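Local coordinates for protein 5-formyl-3-hydroxy-2-methylpyridine 4-carboxylate 5-dehydrogenase (Mesorhizobium japonicum MAFF 303099, PDB 4OM8) that oxidises 5-formyl-3-hydroxy-2-methylpyridine-4-carboxylate with NAD(+) in vitamin B6 breakdown and can also reduce the same compound with NADH to 4-pyridoxate, at residues M13-A18 with R42-V47; E49-A54 with P141-P146; E85-P88 with I93-D96; K122-I127 with E154-Q159. One frame throughout, in Å; residues are numbered along the deposited sequence. Where two conformers were deposited one is given.

Interaction 1 of 4, residues M13-A18 with R42-V47. With NAD (nicotinamide-adenine-dinucleotide), chain C.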
# COMPACT_ATOMS: atom_id res chain seq x y z
N MET A 13 -19.48 -10.22 -1.51
CA MET A 13 -18.66 -10.81 -0.45
C MET A 13 -19.05 -12.23 -0.05
O MET A 13 -18.33 -12.88 0.71
CB MET A 13 -18.69 -9.92 0.80
CG MET A 13 -18.06 -8.57 0.60
SD MET A 13 -16.30 -8.72 0.24
CE MET A 13 -15.65 -9.14 1.85
N GLY A 14 -20.18 -12.71 -0.55
CA GLY A 14 -20.75 -13.95 -0.05
C GLY A 14 -20.12 -15.27 -0.49
O GLY A 14 -19.73 -16.09 0.35
N PRO A 15 -20.07 -15.51 -1.80
CA PRO A 15 -19.61 -16.81 -2.32
C PRO A 15 -18.18 -17.16 -1.92
O PRO A 15 -17.94 -18.30 -1.54
CB PRO A 15 -19.72 -16.62 -3.83
CG PRO A 15 -20.83 -15.66 -3.99
CD PRO A 15 -20.66 -14.69 -2.87
N GLY A 16 -17.26 -16.21 -2.01
CA GLY A 16 -15.89 -16.50 -1.63
C GLY A 16 -15.74 -16.74 -0.14
O GLY A 16 -14.93 -17.56 0.30
N MET A 17 -16.52 -16.00 0.65
CA MET A 17 -16.56 -16.19 2.09
C MET A 17 -17.02 -17.61 2.44
O MET A 17 -16.41 -18.30 3.28
CB MET A 17 -17.49 -15.17 2.73
CG MET A 17 -17.44 -15.19 4.24
SD MET A 17 -18.73 -14.16 4.98
CE MET A 17 -18.24 -12.53 4.41
N ALA A 18 -18.09 -18.04 1.79
CA ALA A 18 -18.64 -19.38 2.02
C ALA A 18 -17.62 -20.45 1.64
O ALA A 18 -17.35 -21.38 2.41
CB ALA A 18 -19.94 -19.57 1.23
N ARG A 42 -23.72 -19.13 -7.40
CA ARG A 42 -23.24 -20.46 -7.78
C ARG A 42 -22.03 -20.39 -8.70
O ARG A 42 -21.04 -21.07 -8.46
CB ARG A 42 -24.35 -21.27 -8.43
CG ARG A 42 -25.46 -21.60 -7.45
CD ARG A 42 -26.37 -22.69 -7.95
NE ARG A 42 -27.60 -22.70 -7.17
CZ ARG A 42 -27.71 -23.21 -5.94
NH1 ARG A 42 -26.67 -23.79 -5.35
NH2 ARG A 42 -28.87 -23.15 -5.32
N SER A 43 -22.09 -19.56 -9.74
CA SER A 43 -20.94 -19.41 -10.62
C SER A 43 -19.78 -18.76 -9.86
O SER A 43 -18.62 -19.11 -10.08
CB SER A 43 -21.30 -18.57 -11.85
OG SER A 43 -22.20 -17.53 -11.53
N MET A 44 -20.08 -17.83 -8.97
CA MET A 44 -19.04 -17.20 -8.18
C MET A 44 -18.37 -18.21 -7.25
O MET A 44 -17.17 -18.15 -7.02
CB MET A 44 -19.61 -16.03 -7.38
CG MET A 44 -20.12 -14.90 -8.24
SD MET A 44 -21.07 -13.71 -7.28
CE MET A 44 -19.76 -12.88 -6.38
N LEU A 45 -19.16 -19.16 -6.74
CA LEU A 45 -18.66 -20.20 -5.84
C LEU A 45 -17.67 -21.18 -6.51
O LEU A 45 -16.63 -21.53 -5.94
CB LEU A 45 -19.83 -20.98 -5.24
CG LEU A 45 -19.47 -22.09 -4.25
CD1 LEU A 45 -18.78 -21.49 -3.04
CD2 LEU A 45 -20.72 -22.83 -3.83
N SER A 46 -17.98 -21.62 -7.73
CA SER A 46 -17.13 -22.58 -8.42
C SER A 46 -15.77 -21.99 -8.80
O SER A 46 -14.74 -22.65 -8.70
CB SER A 46 -17.84 -23.12 -9.67
OG SER A 46 -18.22 -22.06 -10.53
N VAL A 47 -15.78 -20.72 -9.20
CA VAL A 47 -14.55 -20.02 -9.50
C VAL A 47 -13.73 -19.87 -8.22
O VAL A 47 -12.51 -20.08 -8.22
CB VAL A 47 -14.83 -18.64 -10.12
CG1 VAL A 47 -13.52 -17.87 -10.32
CG2 VAL A 47 -15.54 -18.81 -11.46
PA NAD C . -23.87 -6.60 -2.16
O1A NAD C . -24.82 -5.44 -2.43
O2A NAD C . -22.96 -7.11 -3.27
O5B NAD C . -24.75 -7.84 -1.63
C5B NAD C . -25.79 -7.68 -0.67
C4B NAD C . -26.68 -8.90 -0.75
O4B NAD C . -27.60 -8.89 0.35
C3B NAD C . -27.51 -8.91 -2.03
O3B NAD C . -27.29 -10.13 -2.76
C2B NAD C . -28.94 -8.77 -1.54
O2B NAD C . -29.92 -9.45 -2.36
C1B NAD C . -28.85 -9.38 -0.16
N9A NAD C . -29.92 -9.01 0.78
C8A NAD C . -30.57 -7.84 0.89
N7A NAD C . -31.47 -7.88 1.90
C5A NAD C . -31.40 -9.10 2.46
C6A NAD C . -32.07 -9.81 3.56
N6A NAD C . -33.03 -9.21 4.31
N1A NAD C . -31.69 -11.08 3.81
C2A NAD C . -30.75 -11.70 3.08
N3A NAD C . -30.10 -11.11 2.06
C4A NAD C . -30.38 -9.84 1.71
O3 NAD C . -23.06 -6.22 -0.83
PN NAD C . -21.55 -6.65 -0.46
O1N NAD C . -20.57 -5.79 -1.24
O2N NAD C . -21.37 -8.15 -0.49
O5D NAD C . -21.46 -6.18 1.07
C5D NAD C . -22.26 -6.79 2.09
C4D NAD C . -21.81 -6.22 3.43
O4D NAD C . -20.41 -6.44 3.54
C3D NAD C . -22.01 -4.72 3.53
O3D NAD C . -22.22 -4.41 4.91
C2D NAD C . -20.67 -4.14 3.11
O2D NAD C . -20.40 -2.88 3.73
C1D NAD C . -19.71 -5.19 3.64
N1N NAD C . -18.43 -5.29 2.92
C2N NAD C . -18.31 -5.03 1.60
C3N NAD C . -17.07 -5.16 0.97
C7N NAD C . -16.87 -4.86 -0.49
O7N NAD C . -17.77 -4.97 -1.30
N7N NAD C . -15.65 -4.44 -0.85
C4N NAD C . -15.96 -5.55 1.71
C5N NAD C . -16.11 -5.82 3.07
C6N NAD C . -17.37 -5.68 3.64
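At the dinucleotide-binding turn of the Rossmann fold, where a glycine-rich loop runs into the helix beginning near Gly14, Pro15 packs against Met44 and Leu45 of helix 35-54. The helices approach closely here, with Pro15 CA only 5.0 Å from Leu45 CA. Pro15 CB meets Met44 CB at 3.6 Å, and the Met44 chain, bent at its last torsion (chi3 74°), brings CE to 3.8 Å from Pro15 CG. Leu45 adds CD1, which rests 3.6 Å from Pro15 O. No hydrogen bond crosses between the segments; the polar work lies with the cofactor. Met13 N donates to NAD O2N, a phosphate oxygen, over 3.0 Å at 156°. The doubly bent Met13 side chain lays its thioether against one face of the nicotinamide, SD 3.5 Å from C4N, the carbon that carries the hydride, and CE 3.6 Å from C5N. Cut back to alanine, Met13 would keep the backbone hydrogen bond to the phosphate, but the nicotinamide would probably lose the support on that face and be freer to turn. Beneath, Leu45 and Ala18 both reach Val67 of strand 66-70, and Ala18 and Met17 touch Ile7 of strand 4-8, so the two helices pack over these strands.

Interaction 2 of 4, residues E49-A54 with P141-P146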
# COMPACT_ATOMS: atom_id res chain seq x y z
N GLU A 49 -13.67 -21.83 -5.58
CA GLU A 49 -13.07 -23.10 -5.20
C GLU A 49 -11.75 -23.36 -5.94
O GLU A 49 -10.77 -23.83 -5.34
CB GLU A 49 -14.04 -24.27 -5.46
CG GLU A 49 -15.35 -24.17 -4.68
CD GLU A 49 -15.20 -24.48 -3.21
OE1 GLU A 49 -14.08 -24.84 -2.77
OE2 GLU A 49 -16.21 -24.39 -2.48
N THR A 50 -11.73 -23.04 -7.22
CA THR A 50 -10.52 -23.16 -8.03
C THR A 50 -9.42 -22.21 -7.54
O THR A 50 -8.24 -22.58 -7.50
CB THR A 50 -10.85 -22.89 -9.51
OG1 THR A 50 -11.89 -23.78 -9.93
CG2 THR A 50 -9.62 -23.10 -10.39
N VAL A 51 -9.81 -21.00 -7.14
CA VAL A 51 -8.86 -20.03 -6.61
C VAL A 51 -8.25 -20.56 -5.32
O VAL A 51 -7.06 -20.44 -5.09
CB VAL A 51 -9.53 -18.67 -6.40
CG1 VAL A 51 -8.68 -17.77 -5.50
CG2 VAL A 51 -9.80 -18.01 -7.74
N LEU A 52 -9.08 -21.18 -4.48
CA LEU A 52 -8.56 -21.74 -3.24
C LEU A 52 -7.54 -22.85 -3.54
O LEU A 52 -6.54 -22.98 -2.85
CB LEU A 52 -9.70 -22.28 -2.38
CG LEU A 52 -10.65 -21.23 -1.83
CD1 LEU A 52 -11.73 -21.91 -1.00
CD2 LEU A 52 -9.90 -20.25 -0.97
N ASP A 53 -7.80 -23.63 -4.58
CA ASP A 53 -6.83 -24.64 -5.01
C ASP A 53 -5.52 -23.98 -5.42
O ASP A 53 -4.44 -24.43 -5.03
CB ASP A 53 -7.37 -25.46 -6.19
CG ASP A 53 -8.56 -26.34 -5.81
OD1 ASP A 53 -8.77 -26.60 -4.61
OD2 ASP A 53 -9.27 -26.78 -6.75
N ALA A 54 -5.63 -22.92 -6.21
CA ALA A 54 -4.47 -22.21 -6.72
C ALA A 54 -3.69 -21.56 -5.58
O ALA A 54 -2.48 -21.35 -5.70
CB ALA A 54 -4.91 -21.16 -7.73
N PRO A 141 -11.28 -9.58 -2.54
CA PRO A 141 -12.15 -10.77 -2.51
C PRO A 141 -11.94 -11.58 -1.24
O PRO A 141 -10.81 -11.81 -0.83
CB PRO A 141 -11.70 -11.56 -3.76
CG PRO A 141 -10.80 -10.60 -4.55
CD PRO A 141 -10.17 -9.76 -3.48
N PRO A 142 -13.04 -12.03 -0.63
CA PRO A 142 -12.94 -12.62 0.72
C PRO A 142 -12.22 -13.97 0.77
O PRO A 142 -11.77 -14.36 1.85
CB PRO A 142 -14.41 -12.76 1.13
CG PRO A 142 -15.14 -12.88 -0.17
CD PRO A 142 -14.43 -11.95 -1.11
N HIS A 143 -12.13 -14.67 -0.35
CA HIS A 143 -11.41 -15.94 -0.38
C HIS A 143 -9.93 -15.73 -0.71
O HIS A 143 -9.15 -16.67 -0.67
CB HIS A 143 -12.06 -16.91 -1.38
CG HIS A 143 -12.25 -16.34 -2.75
ND1 HIS A 143 -12.97 -15.18 -2.98
CD2 HIS A 143 -11.87 -16.79 -3.97
CE1 HIS A 143 -12.99 -14.93 -4.28
NE2 HIS A 143 -12.33 -15.89 -4.90
N ILE A 144 -9.55 -14.48 -0.99
CA ILE A 144 -8.18 -14.18 -1.39
C ILE A 144 -7.44 -13.30 -0.37
O ILE A 144 -6.31 -13.60 -0.01
CB ILE A 144 -8.15 -13.50 -2.77
CG1 ILE A 144 -8.69 -14.46 -3.84
CG2 ILE A 144 -6.73 -13.07 -3.15
CD1 ILE A 144 -8.69 -13.89 -5.26
N ILE A 145 -8.07 -12.22 0.10
CA ILE A 145 -7.43 -11.41 1.14
C ILE A 145 -7.46 -12.20 2.46
O ILE A 145 -8.54 -12.53 2.94
CB ILE A 145 -8.13 -10.05 1.35
CG1 ILE A 145 -8.51 -9.39 0.02
CG2 ILE A 145 -7.27 -9.13 2.27
CD1 ILE A 145 -7.33 -9.17 -0.90
N PRO A 146 -6.28 -12.49 3.05
CA PRO A 146 -6.27 -13.42 4.19
C PRO A 146 -6.52 -12.79 5.55
O PRO A 146 -6.57 -13.49 6.57
CB PRO A 146 -4.87 -14.02 4.13
CG PRO A 146 -4.03 -12.89 3.58
CD PRO A 146 -4.92 -12.16 2.58
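His143, Val51 and Leu52 bury most of the surface in this apolar contact, which no hydrogen bond crosses. His143 turns its ring toward helix 35-54 with CG lying between the backbone N and the carbonyl carbon (chi1 52°). Val51 CG1 then approaches ring atom CD2 of His143 at 3.7 Å, and the two side chains cross at about a right angle. The same methyl, Val51 CG1, is 3.7 Å from Ile144 CG1, so one methyl of Val51 touches both the imidazole and the isoleucine. Ile144 CG1 itself sits 3.9 Å above one face of the His143 ring, displaced toward its rim, so two aliphatic groups bear on the imidazole. Leu52 comes from the next position on the helix: its CD2 lies 3.7 Å from His143 O and 4.0 Å from His143 CB.

The partner of the helix is the irregular connection between strands 133-137 and 147-151 of the Rossmann domain, which contains a cis peptide bond just before Pro141. Pro141 O accepts from both Ile144 N (3.0 Å) and Ile145 N (2.9 Å), a pair of bonds that curls the backbone into a compact turn and brings His143 and Ile144 to the helix together. Leu52 also lies on Ala19 and Arg20 of helix 14-23, while Arg23 of that helix forms salt bridges with Glu49 and Asp53. On the other flank, helix 284-305 meets Val51 through Val299 and Ile144 through Leu298, and Tyr222 of the second subunit packs on Ile144.

Interaction 3 of 4, residues E85-P88 with I93-D96. With NAD (nicotinamide-adenine-dinucleotide), chain C.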
# COMPACT_ATOMS: atom_id res chain seq x y z
N GLU A 85 -23.83 -11.94 9.18
CA GLU A 85 -24.73 -11.07 8.45
C GLU A 85 -23.91 -10.28 7.43
O GLU A 85 -22.90 -9.63 7.78
CB GLU A 85 -25.48 -10.14 9.41
CG GLU A 85 -26.22 -9.01 8.70
CD GLU A 85 -25.34 -7.80 8.50
OE1 GLU A 85 -24.83 -7.28 9.51
OE2 GLU A 85 -25.16 -7.37 7.34
N ASN A 86 -24.36 -10.34 6.18
CA ASN A 86 -23.61 -9.83 5.05
C ASN A 86 -24.55 -9.17 4.03
O ASN A 86 -24.45 -9.42 2.83
CB ASN A 86 -22.82 -10.99 4.42
CG ASN A 86 -21.83 -10.55 3.36
OD1 ASN A 86 -21.07 -9.60 3.54
ND2 ASN A 86 -21.85 -11.25 2.23
N VAL A 87 -25.48 -8.36 4.53
CA VAL A 87 -26.51 -7.74 3.70
C VAL A 87 -26.09 -6.28 3.42
O VAL A 87 -25.03 -5.87 3.87
CB VAL A 87 -27.91 -7.86 4.38
CG1 VAL A 87 -28.24 -9.34 4.66
CG2 VAL A 87 -28.01 -6.99 5.63
N PRO A 88 -26.90 -5.51 2.66
CA PRO A 88 -26.43 -4.16 2.32
C PRO A 88 -26.10 -3.28 3.52
O PRO A 88 -26.56 -3.49 4.65
CB PRO A 88 -27.61 -3.56 1.55
CG PRO A 88 -28.25 -4.74 0.90
CD PRO A 88 -28.10 -5.87 1.88
N ILE A 93 -32.00 -2.45 7.18
CA ILE A 93 -31.99 -3.80 6.61
C ILE A 93 -31.26 -4.78 7.54
O ILE A 93 -31.72 -5.89 7.75
CB ILE A 93 -31.34 -3.82 5.20
CG1 ILE A 93 -32.13 -2.91 4.26
CG2 ILE A 93 -31.32 -5.24 4.65
CD1 ILE A 93 -31.63 -2.93 2.83
N LYS A 94 -30.12 -4.36 8.10
CA LYS A 94 -29.40 -5.24 9.02
C LYS A 94 -30.24 -5.54 10.26
O LYS A 94 -30.30 -6.69 10.71
CB LYS A 94 -28.05 -4.63 9.41
CG LYS A 94 -27.10 -4.42 8.22
CD LYS A 94 -25.69 -4.07 8.67
CE LYS A 94 -24.80 -3.73 7.49
NZ LYS A 94 -24.75 -4.81 6.46
N ALA A 95 -30.91 -4.52 10.79
CA ALA A 95 -31.78 -4.72 11.94
C ALA A 95 -32.92 -5.69 11.62
O ALA A 95 -33.29 -6.49 12.47
CB ALA A 95 -32.35 -3.39 12.42
N ASP A 96 -33.46 -5.61 10.40
CA ASP A 96 -34.48 -6.56 9.95
C ASP A 96 -33.96 -7.98 10.03
O ASP A 96 -34.66 -8.89 10.49
CB ASP A 96 -34.92 -6.26 8.51
CG ASP A 96 -35.76 -5.00 8.40
OD1 ASP A 96 -36.35 -4.58 9.41
OD2 ASP A 96 -35.83 -4.44 7.28
PA NAD C . -23.87 -6.60 -2.16
O1A NAD C . -24.82 -5.44 -2.43
O2A NAD C . -22.96 -7.11 -3.27
O5B NAD C . -24.75 -7.84 -1.63
C5B NAD C . -25.79 -7.68 -0.67
C4B NAD C . -26.68 -8.90 -0.75
O4B NAD C . -27.60 -8.89 0.35
C3B NAD C . -27.51 -8.91 -2.03
O3B NAD C . -27.29 -10.13 -2.76
C2B NAD C . -28.94 -8.77 -1.54
O2B NAD C . -29.92 -9.45 -2.36
C1B NAD C . -28.85 -9.38 -0.16
N9A NAD C . -29.92 -9.01 0.78
C8A NAD C . -30.57 -7.84 0.89
N7A NAD C . -31.47 -7.88 1.90
C5A NAD C . -31.40 -9.10 2.46
C6A NAD C . -32.07 -9.81 3.56
N6A NAD C . -33.03 -9.21 4.31
N1A NAD C . -31.69 -11.08 3.81
C2A NAD C . -30.75 -11.70 3.08
N3A NAD C . -30.10 -11.11 2.06
C4A NAD C . -30.38 -9.84 1.71
O3 NAD C . -23.06 -6.22 -0.83
PN NAD C . -21.55 -6.65 -0.46
O1N NAD C . -20.57 -5.79 -1.24
O2N NAD C . -21.37 -8.15 -0.49
O5D NAD C . -21.46 -6.18 1.07
C5D NAD C . -22.26 -6.79 2.09
C4D NAD C . -21.81 -6.22 3.43
O4D NAD C . -20.41 -6.44 3.54
C3D NAD C . -22.01 -4.72 3.53
O3D NAD C . -22.22 -4.41 4.91
C2D NAD C . -20.67 -4.14 3.11
O2D NAD C . -20.40 -2.88 3.73
C1D NAD C . -19.71 -5.19 3.64
N1N NAD C . -18.43 -5.29 2.92
C2N NAD C . -18.31 -5.03 1.60
C3N NAD C . -17.07 -5.16 0.97
C7N NAD C . -16.87 -4.86 -0.49
O7N NAD C . -17.77 -4.97 -1.30
N7N NAD C . -15.65 -4.44 -0.85
C4N NAD C . -15.96 -5.55 1.71
C5N NAD C . -16.11 -5.82 3.07
C6N NAD C . -17.37 -5.68 3.64
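Lys94 NZ forms a salt bridge with Glu85 OE2 at 2.7 Å, meeting the carboxylate on its syn side, 24° out of plane. Lys94 NZ also donates to Pro88 O at 2.9 Å, from well above the carbonyl plane, and to NAD O3D, a hydroxyl of the nicotinamide ribose, at 3.0 Å. Glu85 OE2 is gripped a second time, its anti lone pair taking the amide of Val87 (N to OE2 3.0 Å, 165°), while OE1 is held by Ser113 OG and Tyr98 OH. The carboxylate is thereby fixed in position and in turn places the lysine. This belongs to the Rossmann fold's cofactor edge: strand 82-85 ends at Glu85, and the chain runs alongside NAD before entering helix 91-102. With a methionine in place of Lys94, the buried carboxylate of Glu85 would probably be left without its positive mate, and Pro88 O and the ribose hydroxyl without this donor. Further out, Val87 CG2 lies 3.8 Å from Lys94 CG, the chains running past each other in opposite directions, and 3.9 Å from Ile93 CG2. On the adenosine side, Pro88 CD approaches NAD C8A at 3.3 Å, and Val87 CG1 reaches adenine N3A at 3.7 Å.

Interaction 4 of 4, residues K122-I127 with E154-Q159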
# COMPACT_ATOMS: atom_id res chain seq x y z
N LYS A 122 -23.89 0.23 17.41
CA LYS A 122 -25.25 0.48 16.93
C LYS A 122 -25.95 -0.80 16.51
O LYS A 122 -27.11 -1.02 16.85
CB LYS A 122 -25.23 1.46 15.76
CG LYS A 122 -25.04 2.90 16.17
CD LYS A 122 -25.22 3.83 14.99
CE LYS A 122 -24.93 5.27 15.39
NZ LYS A 122 -25.20 6.22 14.28
N LEU A 123 -25.23 -1.66 15.81
CA LEU A 123 -25.82 -2.90 15.31
C LEU A 123 -26.33 -3.79 16.44
O LEU A 123 -27.41 -4.36 16.34
CB LEU A 123 -24.81 -3.67 14.46
CG LEU A 123 -24.45 -2.97 13.14
CD1 LEU A 123 -23.41 -3.79 12.38
CD2 LEU A 123 -25.71 -2.77 12.29
N GLN A 124 -25.57 -3.87 17.53
CA GLN A 124 -25.90 -4.85 18.57
C GLN A 124 -27.07 -4.37 19.44
O GLN A 124 -27.64 -5.16 20.22
CB GLN A 124 -24.67 -5.17 19.43
CG GLN A 124 -24.16 -4.01 20.27
CD GLN A 124 -22.77 -4.25 20.84
OE1 GLN A 124 -22.10 -3.29 21.23
NE2 GLN A 124 -22.34 -5.51 20.91
N ALA A 125 -27.48 -3.12 19.26
CA ALA A 125 -28.68 -2.63 19.93
C ALA A 125 -29.94 -3.28 19.36
O ALA A 125 -31.04 -3.10 19.89
CB ALA A 125 -28.77 -1.11 19.82
N HIS A 126 -29.79 -4.06 18.29
CA HIS A 126 -30.94 -4.61 17.57
C HIS A 126 -31.04 -6.12 17.65
O HIS A 126 -31.74 -6.73 16.84
CB HIS A 126 -30.89 -4.18 16.11
CG HIS A 126 -30.98 -2.70 15.92
ND1 HIS A 126 -32.18 -2.03 15.87
CD2 HIS A 126 -30.01 -1.76 15.78
CE1 HIS A 126 -31.95 -0.74 15.71
NE2 HIS A 126 -30.64 -0.55 15.65
N ILE A 127 -30.37 -6.73 18.63
CA ILE A 127 -30.49 -8.16 18.82
C ILE A 127 -30.42 -8.51 20.31
O ILE A 127 -29.76 -7.80 21.09
CB ILE A 127 -29.39 -8.92 18.03
CG1 ILE A 127 -29.80 -10.38 17.81
CG2 ILE A 127 -28.03 -8.75 18.71
CD1 ILE A 127 -28.92 -11.13 16.84
N GLU A 154 -19.48 -1.77 22.03
CA GLU A 154 -19.41 -1.44 23.45
C GLU A 154 -19.90 -2.57 24.35
O GLU A 154 -19.39 -2.74 25.46
CB GLU A 154 -20.22 -0.16 23.71
CG GLU A 154 -20.11 0.35 25.13
CD GLU A 154 -18.75 0.95 25.44
OE1 GLU A 154 -17.97 1.22 24.50
OE2 GLU A 154 -18.45 1.15 26.64
N LYS A 155 -20.86 -3.36 23.87
CA LYS A 155 -21.45 -4.42 24.67
C LYS A 155 -20.91 -5.81 24.33
O LYS A 155 -21.31 -6.79 24.94
CB LYS A 155 -22.98 -4.42 24.50
CG LYS A 155 -23.69 -3.18 25.02
CD LYS A 155 -25.21 -3.34 24.86
CE LYS A 155 -25.97 -2.12 25.37
NZ LYS A 155 -25.65 -1.82 26.80
N THR A 156 -20.01 -5.89 23.36
CA THR A 156 -19.49 -7.20 22.96
C THR A 156 -18.62 -7.83 24.05
O THR A 156 -17.74 -7.17 24.60
CB THR A 156 -18.66 -7.11 21.66
OG1 THR A 156 -19.46 -6.55 20.61
CG2 THR A 156 -18.16 -8.47 21.23
N ALA A 157 -18.87 -9.09 24.37
CA ALA A 157 -18.05 -9.79 25.35
C ALA A 157 -16.66 -10.03 24.80
O ALA A 157 -16.51 -10.39 23.63
CB ALA A 157 -18.69 -11.11 25.74
N PRO A 158 -15.63 -9.83 25.63
CA PRO A 158 -14.27 -10.17 25.21
C PRO A 158 -14.17 -11.61 24.72
O PRO A 158 -13.44 -11.86 23.76
CB PRO A 158 -13.46 -9.96 26.49
CG PRO A 158 -14.19 -8.86 27.19
CD PRO A 158 -15.66 -9.13 26.93
N GLN A 159 -14.92 -12.53 25.33
CA GLN A 159 -14.95 -13.93 24.89
C GLN A 159 -15.42 -14.08 23.44
O GLN A 159 -14.96 -14.96 22.72
CB GLN A 159 -15.85 -14.75 25.82
CG GLN A 159 -15.31 -14.95 27.23
CD GLN A 159 -15.38 -13.69 28.09
OE1 GLN A 159 -16.14 -12.76 27.80
NE2 GLN A 159 -14.59 -13.66 29.17
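Gln124 reaches the 154-156 turn with its terminal carboxamide, which makes both hydrogen bonds of the contact. Its CG stands between the backbone N and the carbonyl carbon (chi1 66°), and the chain is extended beyond, which carries the amide across to the other backbone. There Gln124 OE1 accepts from Lys155 N at 2.9 Å; the bond is nearly straight, at 166°, but the donor lies above the carbonyl plane and not on a lone pair. On the other branch, Gln124 NE2 donates to Thr156 OG1 at 3.1 Å along a more bent line (138°), with the hydroxyl tilted moderately from the amide plane. Gln124 and Thr156 cross at about a right angle, whereas Lys155 crosses Gln124 obliquely and sets its CB 3.7 Å from Gln124 CD before its own end leads away. Glu154 N, although 3.1 Å from Gln124 OE1, has too poor an angle for a bond and is held instead by Thr121 OG1.

The contact joins segment 122-127 to the turn that follows strand 147-151 and leads, through Ala157 at the N-cap, into helix 158-170. Beside it, Gln124 also packs on Met133 of strand 133-137. Thr156 OG1 is bonded to Met133 O, which can only accept, and to Gly153 N, which can only donate; its proton therefore goes to Met133 O, and toward Gln124 it acts as acceptor. This pattern, with a weak bond from Gln124 NE2 to Pro130 O, favours one sense of the carboxamide, since turned over its NH2 would face the N-H of Lys155.

In the fold
From the N terminus, interaction 1 closes the first loop, bringing helix 14-23 against helix 35-54 some 24 residues on. Farther along that second helix interaction 2 opens, and it closes only after 86 residues, at the loop before strand 147-151. Nested inside that long loop is interaction 3, a short closure between the end of strand 82-85 and helix 91-102. Interaction 4 starts within the loop but finishes beyond it at 154-159, so it crosses interaction 2, on the opposite side of the chain's centre. Pro142 packs against Met13, joining interactions 1 and 2; His126 meets Ala95, joining 3 and 4. Interactions 1 and 3 both touch NAD, and all four lie in the NAD-binding domain.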